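PDB 5VOL: putative esterase from Bacteroides intestinalis DSM 17393, which probably hydrolyses ferulic acid esters of arabinoxylan, as a calcium-binding member of carbohydrate esterase family 1 with an alpha/beta-hydrolase fold. Local coordinates for residues Phe232-Ala235 / Met236-Ala239. Sequence-based numbering, arbitrary orientation.
Sequences FYQA and MRNA
Phe232 and Met236, one turn apart near the C-terminal end of helix 226-238, form an i to i+4 Met-aromatic pair on the inner side of the helix, which connects parallel strands 214-218 and 244-246 in a beta-alpha-beta unit of the alpha/beta-hydrolase fold. Met236 CG sits over one face of the Phe232 ring, 3.8 Å from its centroid, in a CH-pi contact, while Met236 SD lies obliquely 4.6 Å from the same centroid. The ring reaches this place because Phe232 CG is anti to its own backbone nitrogen (chi1 173°), and bends at chi2 and chi3 of Met236 keep the thioether beside it. Val217 and Trp215 of strand 214-218 and Val199 of helix 195-200 help to bury the pair. Replacing Phe232 by an alanine would probably open a gap beside Met236 CG and leave the thioether freer to turn.

The face carrying Gln234, Arg237 and Asn238 is polar and more open, and a second subunit meets part of it. CG of Gln234 lies 4.0 Å from NH2 of Arg237, and both side chains reach Asp227 of that subunit, Arg237 through a salt bridge and Gln234 through a hydrogen bond. Tyr233 is buried, stacks on Phe245 and hydrogen-bonds through OH to the backbone oxygen of calcium-site Asp221 in the second subunit. Arg237 NH2 also bonds Asn238 OD1 at 3.2 Å, the oxygen in the guanidinium plane but the donor tilted from the amide carbonyl plane. Helical bonding fades where the bond from Ala239 N to Ala235 O, 3.0 Å long, is weak, its N-H...O angle only 127°.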
ATOM      1  N   PHE C 232       9.050  11.815  21.156  1.00 20.62           N
ATOM      2  CA  PHE C 232       7.763  11.494  21.745  1.00 21.82           C
ATOM      3  C   PHE C 232       7.539   9.981  21.740  1.00 23.68           C
ATOM      4  O   PHE C 232       7.144   9.391  22.751  1.00 24.53           O
ATOM      5  CB  PHE C 232       6.638  12.190  20.988  1.00 20.19           C
ATOM      6  CG  PHE C 232       5.269  11.784  21.440  1.00 22.43           C
ATOM      7  CD1 PHE C 232       4.653  12.431  22.497  1.00 22.91           C
ATOM      8  CD2 PHE C 232       4.599  10.743  20.814  1.00 24.62           C
ATOM      9  CE1 PHE C 232       3.388  12.055  22.917  1.00 24.87           C
ATOM     10  CE2 PHE C 232       3.336  10.366  21.225  1.00 20.63           C
ATOM     11  CZ  PHE C 232       2.730  11.018  22.275  1.00 23.99           C
ATOM     12  N   TYR C 233       7.790   9.349  20.599  1.00 23.21           N
ATOM     13  CA  TYR C 233       7.566   7.910  20.508  1.00 23.41           C
ATOM     14  C   TYR C 233       8.478   7.157  21.480  1.00 26.99           C
ATOM     15  O   TYR C 233       8.020   6.294  22.228  1.00 27.46           O
ATOM     16  CB  TYR C 233       7.780   7.389  19.077  1.00 22.90           C
ATOM     17  CG  TYR C 233       7.582   5.888  19.021  1.00 22.70           C
ATOM     18  CD1 TYR C 233       6.365   5.319  19.399  1.00 22.81           C
ATOM     19  CD2 TYR C 233       8.615   5.042  18.640  1.00 26.54           C
ATOM     20  CE1 TYR C 233       6.179   3.948  19.381  1.00 22.90           C
ATOM     21  CE2 TYR C 233       8.438   3.668  18.615  1.00 24.32           C
ATOM     22  CZ  TYR C 233       7.222   3.131  18.990  1.00 26.61           C
ATOM     23  OH  TYR C 233       7.049   1.766  18.971  1.00 26.97           O
ATOM     24  N   GLN C 234       9.767   7.487  21.472  1.00 26.59           N
ATOM     25  CA  GLN C 234      10.713   6.854  22.385  1.00 27.85           C
ATOM     26  C   GLN C 234      10.267   7.004  23.849  1.00 30.36           C
ATOM     27  O   GLN C 234      10.287   6.026  24.603  1.00 28.98           O
ATOM     28  CB  GLN C 234      12.118   7.419  22.172  1.00 26.64           C
ATOM     29  CG  GLN C 234      12.750   6.924  20.858  1.00 29.72           C
ATOM     30  CD  GLN C 234      14.073   7.584  20.533  1.00 31.29           C
ATOM     31  OE1 GLN C 234      14.287   8.769  20.825  1.00 28.80           O
ATOM     32  NE2 GLN C 234      14.974   6.822  19.904  1.00 31.06           N
ATOM     33  N   ALA C 235       9.820   8.198  24.237  1.00 26.10           N
ATOM     34  CA  ALA C 235       9.309   8.402  25.601  1.00 29.31           C
ATOM     35  C   ALA C 235       8.086   7.522  25.892  1.00 30.35           C
ATOM     36  O   ALA C 235       7.987   6.920  26.957  1.00 29.93           O
ATOM     37  CB  ALA C 235       8.965   9.869  25.835  1.00 27.47           C
ATOM     38  N   MET C 236       7.154   7.455  24.946  1.00 30.53           N
ATOM     39  CA  MET C 236       5.974   6.607  25.094  1.00 27.15           C
ATOM     40  C   MET C 236       6.361   5.127  25.268  1.00 30.27           C
ATOM     41  O   MET C 236       5.952   4.472  26.229  1.00 29.02           O
ATOM     42  CB  MET C 236       5.053   6.761  23.882  1.00 25.89           C
ATOM     43  CG  MET C 236       4.344   8.102  23.807  1.00 27.50           C
ATOM     44  SD  MET C 236       2.983   8.222  24.977  1.00 28.36           S
ATOM     45  CE  MET C 236       1.660   7.435  24.051  1.00 24.84           C
ATOM     46  N   ARG C 237       7.148   4.616  24.327  1.00 28.42           N
ATOM     47  CA  ARG C 237       7.592   3.228  24.350  1.00 30.16           C
ATOM     48  C   ARG C 237       8.331   2.929  25.652  1.00 34.37           C
ATOM     49  O   ARG C 237       8.032   1.948  26.329  1.00 34.74           O
ATOM     50  CB  ARG C 237       8.488   2.940  23.143  1.00 29.61           C
ATOM     51  CG  ARG C 237       8.856   1.480  22.937  1.00 32.92           C
ATOM     52  CD  ARG C 237      10.087   1.394  22.041  1.00 30.17           C
ATOM     53  NE  ARG C 237      11.179   2.181  22.611  1.00 31.47           N
ATOM     54  CZ  ARG C 237      12.244   2.597  21.937  1.00 32.31           C
ATOM     55  NH1 ARG C 237      12.388   2.298  20.653  1.00 34.61           N
ATOM     56  NH2 ARG C 237      13.174   3.315  22.550  1.00 36.31           N
ATOM     57  N   ASN C 238       9.285   3.784  26.010  1.00 34.64           N
ATOM     58  CA  ASN C 238      10.071   3.579  27.221  1.00 37.30           C
ATOM     59  C   ASN C 238       9.220   3.615  28.476  1.00 39.62           C
ATOM     60  O   ASN C 238       9.599   3.055  29.505  1.00 38.52           O
ATOM     61  CB  ASN C 238      11.181   4.623  27.332  1.00 37.61           C
ATOM     62  CG  ASN C 238      12.234   4.469  26.247  1.00 41.73           C
ATOM     63  OD1 ASN C 238      12.348   3.412  25.621  1.00 42.13           O
ATOM     64  ND2 ASN C 238      13.007   5.528  26.016  1.00 38.72           N
ATOM     65  N   ALA C 239       8.076   4.285  28.385  1.00 35.41           N
ATOM     66  CA  ALA C 239       7.171   4.422  29.513  1.00 35.37           C
ATOM     67  C   ALA C 239       6.143   3.288  29.544  1.00 34.79           C
ATOM     68  O   ALA C 239       5.323   3.209  30.458  1.00 35.09           O
ATOM     69  CB  ALA C 239       6.470   5.769  29.462  1.00 31.89           C
TER